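Chloramphenicol acetyltransferase (PDB 2I9D) probably transfers an acetyl group from acetyl-CoA to a hydroxyl of chloramphenicol. Local coordinates at residues V36-A41 / G185-P190; S51-Y56 / L149-D154. One frame throughout, in Å; residues are numbered along the deposited sequence.

Contact 1. Residues V36-A41 / G185-P190; sequences VECGGA and GRLVMP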
loop_
_atom_site.group_PDB
_atom_site.type_symbol
_atom_site.label_atom_id
_atom_site.label_comp_id
_atom_site.label_asym_id
_atom_site.label_seq_id
_atom_site.Cartn_x
_atom_site.Cartn_y
_atom_site.Cartn_z
ATOM N N VAL A 36 -1.287 15.791 -0.285
ATOM C CA VAL A 36 -1.335 17.070 -0.953
ATOM C C VAL A 36 -1.899 18.096 0.002
ATOM O O VAL A 36 -2.765 17.783 0.845
ATOM C CB VAL A 36 -2.204 17.087 -2.276
ATOM C CG1 VAL A 36 -1.578 16.252 -3.386
ATOM C CG2 VAL A 36 -3.686 16.712 -2.016
ATOM N N GLU A 37 -1.405 19.323 -0.146
ATOM C CA GLU A 37 -2.005 20.478 0.512
ATOM C C GLU A 37 -3.276 20.815 -0.195
ATOM O O GLU A 37 -3.357 20.716 -1.413
ATOM C CB GLU A 37 -1.067 21.681 0.479
ATOM C CG GLU A 37 -0.071 21.638 1.596
ATOM C CD GLU A 37 0.833 22.872 1.628
ATOM O OE1 GLU A 37 0.348 23.980 1.290
ATOM O OE2 GLU A 37 2.015 22.712 2.008
ATOM N N CYS A 38 -4.274 21.205 0.584
ATOM C CA CYS A 38 -5.601 21.469 0.054
ATOM C C CYS A 38 -6.321 22.557 0.860
ATOM O O CYS A 38 -7.554 22.654 0.805
ATOM C CB CYS A 38 -6.417 20.164 0.043
ATOM S SG CYS A 38 -6.430 19.319 1.623
ATOM N N GLY A 39 -5.558 23.355 1.614
ATOM C CA GLY A 39 -6.111 24.461 2.404
ATOM C C GLY A 39 -6.889 25.484 1.577
ATOM O O GLY A 39 -7.968 25.918 1.981
ATOM N N GLY A 40 -6.337 25.860 0.417
ATOM C CA GLY A 40 -7.003 26.762 -0.525
ATOM C C GLY A 40 -8.397 26.309 -0.953
ATOM O O GLY A 40 -9.389 27.031 -0.734
ATOM N N ALA A 41 -8.480 25.119 -1.554
ATOM C CA ALA A 41 -9.771 24.583 -1.998
ATOM C C ALA A 41 -10.767 24.449 -0.850
ATOM O O ALA A 41 -11.948 24.661 -1.041
ATOM C CB ALA A 41 -9.603 23.274 -2.734
ATOM N N GLY A 185 0.471 23.168 10.886
ATOM C CA GLY A 185 -0.265 24.366 10.482
ATOM C C GLY A 185 -0.883 24.408 9.086
ATOM O O GLY A 185 -1.520 25.417 8.749
ATOM N N ARG A 186 -0.709 23.343 8.280
ATOM C CA ARG A 186 -1.263 23.268 6.910
ATOM C C ARG A 186 -2.238 22.101 6.710
ATOM O O ARG A 186 -2.040 20.990 7.229
ATOM C CB ARG A 186 -0.160 23.215 5.850
ATOM C CG ARG A 186 1.019 24.165 6.147
ATOM C CD ARG A 186 1.496 24.953 4.919
ATOM N NE ARG A 186 0.538 25.995 4.527
ATOM C CZ ARG A 186 0.700 27.305 4.736
ATOM N NH1 ARG A 186 1.798 27.770 5.335
ATOM N NH2 ARG A 186 -0.240 28.157 4.331
ATOM N N LEU A 187 -3.299 22.372 5.959
ATOM C CA LEU A 187 -4.289 21.356 5.655
ATOM C C LEU A 187 -3.760 20.458 4.541
ATOM O O LEU A 187 -3.397 20.937 3.473
ATOM C CB LEU A 187 -5.639 21.970 5.283
ATOM C CG LEU A 187 -6.813 20.992 5.333
ATOM C CD1 LEU A 187 -7.213 20.589 6.791
ATOM C CD2 LEU A 187 -7.986 21.586 4.550
ATOM N N VAL A 188 -3.693 19.159 4.835
ATOM C CA VAL A 188 -3.219 18.132 3.894
ATOM C C VAL A 188 -4.202 16.935 3.893
ATOM O O VAL A 188 -4.878 16.657 4.904
ATOM C CB VAL A 188 -1.792 17.615 4.274
ATOM C CG1 VAL A 188 -0.751 18.733 4.223
ATOM C CG2 VAL A 188 -1.799 16.975 5.681
HETATM N N MSE A 189 -4.275 16.222 2.775
HETATM C CA MSE A 189 -5.116 15.032 2.693
HETATM C C MSE A 189 -4.330 13.976 1.955
HETATM O O MSE A 189 -3.462 14.357 1.170
HETATM C CB MSE A 189 -6.411 15.343 1.957
HETATM C CG MSE A 189 -6.225 15.856 0.553
HETATM SE SE MSE A 189 -7.964 16.269 -0.284
HETATM C CE MSE A 189 -8.573 14.404 -0.540
ATOM N N PRO A 190 -4.585 12.661 2.226
ATOM C CA PRO A 190 -3.900 11.608 1.462
ATOM C C PRO A 190 -4.664 11.155 0.203
ATOM O O PRO A 190 -5.899 11.152 0.170
ATOM C CB PRO A 190 -3.751 10.465 2.486
ATOM C CG PRO A 190 -4.915 10.669 3.462
ATOM C CD PRO A 190 -5.461 12.072 3.263
#
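Strand 29-37 ends antiparallel to the start of strand 186-196: Val-36 and Met-189 form a hydrogen-bonded pair, joined by two N-H...O bonds of about equal length, while Glu-37 and Val-188 form the non-hydrogen-bonded pair that follows. Cys-38 has already left the strand, yet its N still reaches Leu-187 O (3.0 Å), standing 37° out of the carbonyl plane as the chain turns away. Cys-38 is also the N-cap of helix 39-47, a single small residue of link between strand and helix. Its SG, set between backbone N and carbonyl carbon (chi1 52°), lies 3.6 Å from CG of Met-189, which is present as selenomethionine. That methylene also meets Val-36 CG2 at 3.7 Å, the two side chains running side by side on one face of the sheet. This is the edge of the six-stranded mixed sheet of the subunit, where 29-37 is the outermost strand within the chain. Leu-187 CB packs 3.8 Å from Gly-39 CA, side chain against backbone at the first helical turn. On the other face Glu-37 lies beside Val-188, and its long, flexible chain suits the more exposed border where its carboxylate reaches Arg-186. Glu-37 OE1 is 3.8 Å from Arg-186 NE, a long salt bridge in which the oxygen lies well outside the guanidinium plane, so no N-H points at it and the attraction is one of charge, while Glu-37 OE2 rests 3.7 Å from Arg-186 CD.

Contact 2. Residues S51-Y56 / L149-D154; sequences SFFLHY and LSATPD
Helix 52-66 rests here on the mixed sheet through an apolar helix-on-sheet contact: two aromatic side chains from its first turns meet Leu-149 and Ala-151 near the end of strand 146-151. The short helical and strand segments run nearly antiparallel, at 150°, with axes 10.9 Å apart, a separation bridged by the rings of Phe-53 and Tyr-56. Leu-149 and Ala-151, two positions apart on the strand, both direct their side chains toward the helix, whereas Ser-150 between them turns away. The small methyl of Ala-151 suits a place where two rings converge: its CB lies 3.5 Å from Tyr-56 OH and 4.0 Å from Phe-53 CE1, approaching the phenyl ring obliquely. Leu-149 reaches farther, its CD2 coming to the edge of the tyrosine ring, 4.2 Å from Tyr-56 CE1. Phe-53 holds CG trans to its own N (chi1 168°), which carries its ring toward the sheet, where it also touches Ser-90 and Ile-92 of strand 87-93. Tyr-56 is turned differently, CG between backbone N and carbonyl carbon (chi1 67°), which folds the ring back along its own helix: Phe-53 O sits 3.7 Å above the ring centre, and Tyr-56 OH lies in plane at the edge of the Phe-53 ring. Such a layer of helix against mixed sheet belongs to the alpha/beta sandwich of the CoA-dependent acyltransferase fold.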
loop_
_atom_site.group_PDB
_atom_site.type_symbol
_atom_site.label_atom_id
_atom_site.label_comp_id
_atom_site.label_asym_id
_atom_site.label_seq_id
_atom_site.Cartn_x
_atom_site.Cartn_y
_atom_site.Cartn_z
ATOM N N SER A 51 -19.428 21.884 -2.018
ATOM C CA SER A 51 -18.881 20.607 -1.572
ATOM C C SER A 51 -17.356 20.526 -1.790
ATOM O O SER A 51 -16.863 20.638 -2.920
ATOM C CB SER A 51 -19.608 19.476 -2.279
ATOM O OG SER A 51 -19.086 18.215 -1.905
ATOM N N PHE A 52 -16.605 20.371 -0.700
ATOM C CA PHE A 52 -15.151 20.245 -0.801
ATOM C C PHE A 52 -14.774 18.978 -1.617
ATOM O O PHE A 52 -13.823 18.984 -2.418
ATOM C CB PHE A 52 -14.551 20.226 0.602
ATOM C CG PHE A 52 -13.059 19.963 0.640
ATOM C CD1 PHE A 52 -12.170 20.786 -0.041
ATOM C CD2 PHE A 52 -12.549 18.899 1.382
ATOM C CE1 PHE A 52 -10.790 20.539 -0.011
ATOM C CE2 PHE A 52 -11.164 18.659 1.427
ATOM C CZ PHE A 52 -10.297 19.491 0.728
ATOM N N PHE A 53 -15.559 17.916 -1.427
ATOM C CA PHE A 53 -15.460 16.670 -2.218
ATOM C C PHE A 53 -15.355 16.897 -3.745
ATOM O O PHE A 53 -14.496 16.330 -4.419
ATOM C CB PHE A 53 -16.623 15.719 -1.857
ATOM C CG PHE A 53 -16.765 14.562 -2.796
ATOM C CD1 PHE A 53 -15.852 13.488 -2.758
ATOM C CD2 PHE A 53 -17.786 14.542 -3.746
ATOM C CE1 PHE A 53 -15.974 12.410 -3.645
ATOM C CE2 PHE A 53 -17.920 13.461 -4.622
ATOM C CZ PHE A 53 -17.002 12.397 -4.576
ATOM N N LEU A 54 -16.217 17.760 -4.280
ATOM C CA LEU A 54 -16.218 18.072 -5.698
ATOM C C LEU A 54 -15.026 18.915 -6.116
ATOM O O LEU A 54 -14.590 18.839 -7.275
ATOM C CB LEU A 54 -17.556 18.724 -6.125
ATOM C CG LEU A 54 -18.757 17.760 -6.051
ATOM C CD1 LEU A 54 -20.086 18.497 -6.262
ATOM C CD2 LEU A 54 -18.587 16.576 -7.019
ATOM N N HIS A 55 -14.486 19.699 -5.184
ATOM C CA HIS A 55 -13.251 20.447 -5.453
ATOM C C HIS A 55 -12.037 19.533 -5.661
ATOM O O HIS A 55 -11.292 19.720 -6.602
ATOM C CB HIS A 55 -12.965 21.473 -4.350
ATOM C CG HIS A 55 -13.689 22.768 -4.521
ATOM N ND1 HIS A 55 -13.046 23.946 -4.864
ATOM C CD2 HIS A 55 -15.004 23.079 -4.392
ATOM C CE1 HIS A 55 -13.934 24.922 -4.938
ATOM N NE2 HIS A 55 -15.126 24.422 -4.658
ATOM N N TYR A 56 -11.826 18.552 -4.783
ATOM C CA TYR A 56 -10.711 17.627 -4.997
ATOM C C TYR A 56 -10.988 16.565 -6.054
ATOM O O TYR A 56 -10.060 16.105 -6.718
ATOM C CB TYR A 56 -10.124 17.054 -3.693
ATOM C CG TYR A 56 -10.980 16.119 -2.863
ATOM C CD1 TYR A 56 -11.261 14.796 -3.289
ATOM C CD2 TYR A 56 -11.441 16.517 -1.612
ATOM C CE1 TYR A 56 -12.025 13.925 -2.486
ATOM C CE2 TYR A 56 -12.199 15.654 -0.805
ATOM C CZ TYR A 56 -12.474 14.372 -1.242
ATOM O OH TYR A 56 -13.216 13.547 -0.435
ATOM N N LEU A 149 -12.613 7.217 -8.103
ATOM C CA LEU A 149 -12.094 7.701 -6.852
ATOM C C LEU A 149 -13.106 7.416 -5.769
ATOM O O LEU A 149 -14.300 7.713 -5.907
ATOM C CB LEU A 149 -11.694 9.192 -6.908
ATOM C CG LEU A 149 -11.074 9.764 -5.617
ATOM C CD1 LEU A 149 -10.070 10.859 -5.928
ATOM C CD2 LEU A 149 -12.176 10.315 -4.663
ATOM N N SER A 150 -12.614 6.824 -4.695
ATOM C CA SER A 150 -13.434 6.497 -3.543
ATOM C C SER A 150 -13.005 7.372 -2.341
ATOM O O SER A 150 -11.836 7.382 -1.990
ATOM C CB SER A 150 -13.302 4.999 -3.252
ATOM O OG SER A 150 -13.823 4.732 -1.972
ATOM N N ALA A 151 -13.944 8.128 -1.749
ATOM C CA ALA A 151 -13.624 9.013 -0.613
ATOM C C ALA A 151 -13.832 8.348 0.727
ATOM O O ALA A 151 -14.846 7.684 0.932
ATOM C CB ALA A 151 -14.438 10.310 -0.668
ATOM N N THR A 152 -12.886 8.538 1.651
ATOM C CA THR A 152 -13.122 8.173 3.026
ATOM C C THR A 152 -12.774 9.384 3.855
ATOM O O THR A 152 -11.659 9.458 4.408
ATOM C CB THR A 152 -12.369 6.856 3.506
ATOM O OG1 THR A 152 -10.964 7.077 3.532
ATOM C CG2 THR A 152 -12.622 5.767 2.565
ATOM N N PRO A 153 -13.726 10.342 3.945
ATOM C CA PRO A 153 -13.446 11.662 4.488
ATOM C C PRO A 153 -13.172 11.689 5.969
ATOM O O PRO A 153 -12.664 12.701 6.450
ATOM C CB PRO A 153 -14.711 12.473 4.145
ATOM C CG PRO A 153 -15.807 11.439 4.083
ATOM C CD PRO A 153 -15.132 10.225 3.489
ATOM N N ASP A 154 -13.494 10.600 6.670
ATOM C CA ASP A 154 -13.271 10.474 8.118
ATOM C C ASP A 154 -12.056 9.600 8.491
ATOM O O ASP A 154 -11.863 9.267 9.676
ATOM C CB ASP A 154 -14.523 9.907 8.814
ATOM C CG ASP A 154 -15.750 10.807 8.648
ATOM O OD1 ASP A 154 -15.620 12.047 8.767
ATOM O OD2 ASP A 154 -16.846 10.265 8.393
#

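The centres of contacts 1 and 2 lie about 13 Å apart, on the same side of the centre of the chain, and both reach the six-stranded mixed sheet. Contact 1 joins strands 29-37 and 186-196 at its edge; contact 2 reaches strand 146-151, separated from 186-196 by strand 174-183. Along the chain the order is 36-41, 51-56, 149-154, 185-190, so contact 1 encloses contact 2. Helix 39-47 leads from the first to helix 52-66, and the two contacts meet directly: Met-189 CE lies 3.7 Å from Tyr-56 CD2, and Phe-52 packs against Cys-38 and Ala-41. Helix 52-66 thus packs against both the edge and the middle of the sheet.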